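Local coordinates for protein Sec-alkylsulfatase (Pseudomonas sp., PDB 4AXH) that hydrolyses (R)-secondary-alkyl sulfates to (S)-alcohols and sulfate with strict inversion of configuration, using a pair of zinc ions, at residues 366-378 with 400-413. Residues are numbered along the deposited sequence; the frame is centred on the assembly and turned at random. Where two conformers were deposited one is given.
Sequences RTYLADQRDMYAF and VSKLPGELDRKWYL
With CG lodged between its backbone N and carbonyl carbon (chi1 57°), the Tyr412 side chain lies against the helix, while Asp371, its CG beside its own N, meets it at about a right angle. Tyr412 OH donates to Asp371 OD2 at 2.5 Å, approaching on the anti side and 32° out of the carboxylate plane. The syn lone pair of the same oxygen takes Lys410 NZ at 2.7 Å in a salt bridge. Asp371 OD1 and Asp374 OD2 both form salt bridges with Arg588 of the second subunit, so this helix face joins the homodimer interface; the charges of Lys410 and Arg588 probably favour the ionised Asp371 carboxylate. The Tyr412 ring is sandwiched, Lys410 CB over one face and Tyr368 CD2 over the opposite one; the two tyrosine rings are oblique, their planes at 33°. Farther along, Leu407 CD2 and Leu413 CD2 pack on Asp371, and Met375 CE reaches Leu413 CD1 at 3.8 Å. At the far end Pro404 CD sits 3.5 Å from the centroid of the Phe378 ring, a CH-pi contact over the face, with Val400 CG1 at the ring edge. The contact lays the loop between helices 393-400 and 420-431, part of the alkyl sulfatase dimerisation region, along helix 362-388, whose Ala370 and Tyr376 pack on helix 330-344, while Val400 and Leu403 touch helix 420-431 and Tyr412 meets Glu59 of helix 58-64.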
# COMPACT_ATOMS: atom_id res chain seq x y z
N ARG A 366 -10.01 27.41 12.78
CA ARG A 366 -10.94 26.31 13.15
C ARG A 366 -11.68 25.74 11.94
O ARG A 366 -11.84 24.52 11.84
CB ARG A 366 -11.94 26.78 14.20
CG ARG A 366 -11.41 26.74 15.60
CD ARG A 366 -12.33 27.52 16.51
NE ARG A 366 -11.52 28.32 17.42
CZ ARG A 366 -11.68 29.62 17.63
NH1 ARG A 366 -12.66 30.28 17.03
NH2 ARG A 366 -10.87 30.26 18.46
N THR A 367 -12.13 26.63 11.01
CA THR A 367 -12.78 26.24 9.77
C THR A 367 -11.75 25.51 8.89
O THR A 367 -12.07 24.48 8.30
CB THR A 367 -13.34 27.49 9.05
OG1 THR A 367 -14.38 28.06 9.84
CG2 THR A 367 -13.83 27.22 7.60
N TYR A 368 -10.51 26.04 8.80
CA TYR A 368 -9.43 25.49 7.98
C TYR A 368 -9.13 24.06 8.44
O TYR A 368 -9.26 23.14 7.64
CB TYR A 368 -8.23 26.44 8.02
CG TYR A 368 -7.02 26.01 7.22
CD1 TYR A 368 -6.08 25.11 7.74
CD2 TYR A 368 -6.73 26.60 5.99
CE1 TYR A 368 -4.94 24.76 7.03
CE2 TYR A 368 -5.59 26.24 5.27
CZ TYR A 368 -4.68 25.35 5.81
OH TYR A 368 -3.53 25.01 5.13
N LEU A 369 -8.87 23.87 9.74
CA LEU A 369 -8.63 22.55 10.32
C LEU A 369 -9.73 21.56 10.09
O LEU A 369 -9.46 20.45 9.64
CB LEU A 369 -8.30 22.65 11.81
CG LEU A 369 -6.92 23.21 12.12
CD1 LEU A 369 -6.68 23.22 13.61
CD2 LEU A 369 -5.85 22.45 11.35
N ALA A 370 -10.98 21.95 10.34
CA ALA A 370 -12.11 21.07 10.14
C ALA A 370 -12.28 20.70 8.68
O ALA A 370 -12.60 19.55 8.40
CB ALA A 370 -13.36 21.72 10.66
N ASP A 371 -12.01 21.63 7.73
CA ASP A 371 -12.09 21.38 6.28
C ASP A 371 -11.01 20.35 5.88
O ASP A 371 -11.32 19.40 5.16
CB ASP A 371 -11.92 22.68 5.47
CG ASP A 371 -13.09 23.67 5.49
OD1 ASP A 371 -14.13 23.34 6.08
OD2 ASP A 371 -12.96 24.75 4.91
N GLN A 372 -9.76 20.54 6.40
CA GLN A 372 -8.60 19.67 6.17
C GLN A 372 -8.93 18.26 6.65
O GLN A 372 -8.89 17.33 5.85
CB GLN A 372 -7.35 20.22 6.88
CG GLN A 372 -6.75 21.51 6.26
CD GLN A 372 -6.05 21.35 4.93
OE1 GLN A 372 -5.52 20.29 4.59
NE2 GLN A 372 -6.00 22.43 4.15
N ARG A 373 -9.35 18.13 7.92
CA ARG A 373 -9.78 16.87 8.54
C ARG A 373 -10.82 16.20 7.66
O ARG A 373 -10.58 15.10 7.21
CB ARG A 373 -10.38 17.13 9.95
CG ARG A 373 -11.13 15.92 10.51
CD ARG A 373 -12.19 16.30 11.50
NE ARG A 373 -13.35 16.94 10.87
CZ ARG A 373 -14.13 17.81 11.48
NH1 ARG A 373 -13.90 18.15 12.74
NH2 ARG A 373 -15.15 18.36 10.84
N ASP A 374 -11.92 16.89 7.36
CA ASP A 374 -12.99 16.42 6.49
C ASP A 374 -12.51 15.96 5.11
O ASP A 374 -13.06 14.99 4.61
CB ASP A 374 -14.08 17.50 6.33
CG ASP A 374 -14.96 17.76 7.54
OD1 ASP A 374 -14.90 16.97 8.51
OD2 ASP A 374 -15.73 18.75 7.50
N MET A 375 -11.51 16.66 4.50
CA MET A 375 -10.97 16.32 3.16
C MET A 375 -10.32 14.94 3.15
O MET A 375 -10.57 14.16 2.24
CB MET A 375 -10.04 17.40 2.65
CG MET A 375 -9.32 17.05 1.38
SD MET A 375 -8.13 18.27 0.77
CE MET A 375 -7.15 18.61 2.18
N TYR A 376 -9.53 14.64 4.20
CA TYR A 376 -8.87 13.36 4.31
C TYR A 376 -9.81 12.24 4.67
O TYR A 376 -9.74 11.18 4.03
CB TYR A 376 -7.59 13.43 5.17
CG TYR A 376 -6.52 14.28 4.52
CD1 TYR A 376 -5.90 13.87 3.33
CD2 TYR A 376 -6.20 15.54 5.01
CE1 TYR A 376 -4.99 14.69 2.68
CE2 TYR A 376 -5.27 16.35 4.37
CZ TYR A 376 -4.66 15.92 3.21
OH TYR A 376 -3.72 16.70 2.57
N ALA A 377 -10.74 12.48 5.62
CA ALA A 377 -11.73 11.46 6.01
C ALA A 377 -12.62 11.14 4.84
O ALA A 377 -12.93 9.97 4.64
CB ALA A 377 -12.55 11.91 7.19
N PHE A 378 -12.93 12.15 3.99
CA PHE A 378 -13.74 11.94 2.79
C PHE A 378 -13.01 11.00 1.82
O PHE A 378 -13.61 10.08 1.25
CB PHE A 378 -14.09 13.26 2.10
CG PHE A 378 -14.64 13.12 0.71
CD1 PHE A 378 -15.95 12.67 0.50
CD2 PHE A 378 -13.85 13.40 -0.41
CE1 PHE A 378 -16.47 12.53 -0.80
CE2 PHE A 378 -14.36 13.22 -1.71
CZ PHE A 378 -15.67 12.79 -1.89
N VAL A 400 -16.25 10.43 -8.53
CA VAL A 400 -16.09 11.51 -7.58
C VAL A 400 -15.96 12.92 -8.18
O VAL A 400 -16.91 13.69 -8.03
CB VAL A 400 -15.22 11.17 -6.37
CG1 VAL A 400 -15.12 12.34 -5.40
CG2 VAL A 400 -15.80 9.95 -5.65
N SER A 401 -14.88 13.27 -8.87
CA SER A 401 -14.77 14.62 -9.50
C SER A 401 -14.68 15.86 -8.61
O SER A 401 -13.91 16.77 -8.96
CB SER A 401 -15.75 14.83 -10.66
OG SER A 401 -17.08 15.13 -10.26
N LYS A 402 -15.43 15.94 -7.46
CA LYS A 402 -15.38 17.09 -6.55
C LYS A 402 -15.42 16.70 -5.08
O LYS A 402 -15.92 15.66 -4.73
CB LYS A 402 -16.49 18.10 -6.89
CG LYS A 402 -16.20 18.96 -8.12
CD LYS A 402 -17.45 19.65 -8.62
CE LYS A 402 -17.17 20.65 -9.72
NZ LYS A 402 -18.43 21.15 -10.34
N LEU A 403 -14.89 17.54 -4.21
CA LEU A 403 -14.98 17.34 -2.77
C LEU A 403 -16.44 17.73 -2.37
O LEU A 403 -17.11 18.52 -3.09
CB LEU A 403 -13.97 18.22 -2.01
CG LEU A 403 -12.50 17.83 -2.13
CD1 LEU A 403 -11.63 18.78 -1.43
CD2 LEU A 403 -12.23 16.39 -1.73
N PRO A 404 -16.98 17.21 -1.26
CA PRO A 404 -18.39 17.49 -0.96
C PRO A 404 -18.67 18.81 -0.27
O PRO A 404 -17.78 19.36 0.39
CB PRO A 404 -18.79 16.32 -0.05
CG PRO A 404 -17.52 15.92 0.66
CD PRO A 404 -16.38 16.26 -0.27
N GLY A 405 -19.93 19.26 -0.35
CA GLY A 405 -20.46 20.44 0.31
C GLY A 405 -19.66 21.68 0.02
O GLY A 405 -19.38 21.99 -1.15
N GLU A 406 -19.23 22.35 1.11
CA GLU A 406 -18.44 23.60 1.06
C GLU A 406 -16.97 23.40 0.72
O GLU A 406 -16.28 24.36 0.37
CB GLU A 406 -18.66 24.44 2.33
CG GLU A 406 -20.13 24.80 2.65
CD GLU A 406 -21.02 25.20 1.48
OE1 GLU A 406 -20.78 26.27 0.86
OE2 GLU A 406 -21.95 24.42 1.17
N LEU A 407 -16.50 22.13 0.76
CA LEU A 407 -15.10 21.75 0.45
C LEU A 407 -14.65 22.06 -1.01
O LEU A 407 -13.47 22.33 -1.22
CB LEU A 407 -14.76 20.30 0.89
CG LEU A 407 -15.19 19.84 2.30
CD1 LEU A 407 -14.85 18.40 2.53
CD2 LEU A 407 -14.54 20.65 3.36
N ASP A 408 -15.58 22.12 -1.97
CA ASP A 408 -15.30 22.46 -3.37
C ASP A 408 -15.08 23.97 -3.58
O ASP A 408 -14.43 24.37 -4.56
CB ASP A 408 -16.41 21.92 -4.29
CG ASP A 408 -16.24 22.23 -5.78
OD1 ASP A 408 -15.15 21.92 -6.35
OD2 ASP A 408 -17.20 22.76 -6.39
N ARG A 409 -15.57 24.81 -2.63
CA ARG A 409 -15.37 26.26 -2.74
C ARG A 409 -14.13 26.83 -2.01
O ARG A 409 -13.87 28.00 -2.14
CB ARG A 409 -16.66 27.05 -2.47
CG ARG A 409 -17.21 26.88 -1.08
CD ARG A 409 -18.35 27.83 -0.82
NE ARG A 409 -18.63 28.00 0.61
CZ ARG A 409 -17.89 28.73 1.45
NH1 ARG A 409 -16.77 29.31 1.02
NH2 ARG A 409 -18.24 28.86 2.72
N LYS A 410 -13.35 25.99 -1.30
CA LYS A 410 -12.13 26.41 -0.59
C LYS A 410 -10.86 26.33 -1.46
O LYS A 410 -10.57 25.27 -2.04
CB LYS A 410 -11.94 25.62 0.72
CG LYS A 410 -13.17 25.56 1.63
CD LYS A 410 -13.79 26.95 1.96
CE LYS A 410 -15.07 26.82 2.73
NZ LYS A 410 -14.83 26.61 4.18
N TRP A 411 -10.10 27.44 -1.55
CA TRP A 411 -8.87 27.54 -2.33
C TRP A 411 -7.80 26.57 -1.78
O TRP A 411 -7.06 25.95 -2.53
CB TRP A 411 -8.31 28.99 -2.30
CG TRP A 411 -8.91 29.98 -3.26
CD1 TRP A 411 -9.49 31.19 -2.94
CD2 TRP A 411 -8.89 29.91 -4.69
NE1 TRP A 411 -9.86 31.84 -4.09
CE2 TRP A 411 -9.55 31.06 -5.18
CE3 TRP A 411 -8.43 28.95 -5.61
CZ2 TRP A 411 -9.72 31.30 -6.53
CZ3 TRP A 411 -8.62 29.18 -6.96
CH2 TRP A 411 -9.25 30.35 -7.41
N TYR A 412 -7.72 26.46 -0.46
CA TYR A 412 -6.75 25.66 0.25
C TYR A 412 -7.00 24.14 0.26
O TYR A 412 -6.25 23.38 0.89
CB TYR A 412 -6.61 26.22 1.68
CG TYR A 412 -7.90 26.29 2.49
CD1 TYR A 412 -8.34 25.21 3.23
CD2 TYR A 412 -8.60 27.48 2.59
CE1 TYR A 412 -9.48 25.30 4.03
CE2 TYR A 412 -9.74 27.58 3.38
CZ TYR A 412 -10.17 26.49 4.10
OH TYR A 412 -11.30 26.62 4.87
N LEU A 413 -8.06 23.69 -0.43
CA LEU A 413 -8.45 22.28 -0.54
C LEU A 413 -8.35 21.78 -1.97
O LEU A 413 -8.59 20.59 -2.20
CB LEU A 413 -9.88 22.13 -0.01
CG LEU A 413 -10.11 21.58 1.40
CD1 LEU A 413 -8.98 21.91 2.40
CD2 LEU A 413 -11.40 22.03 1.89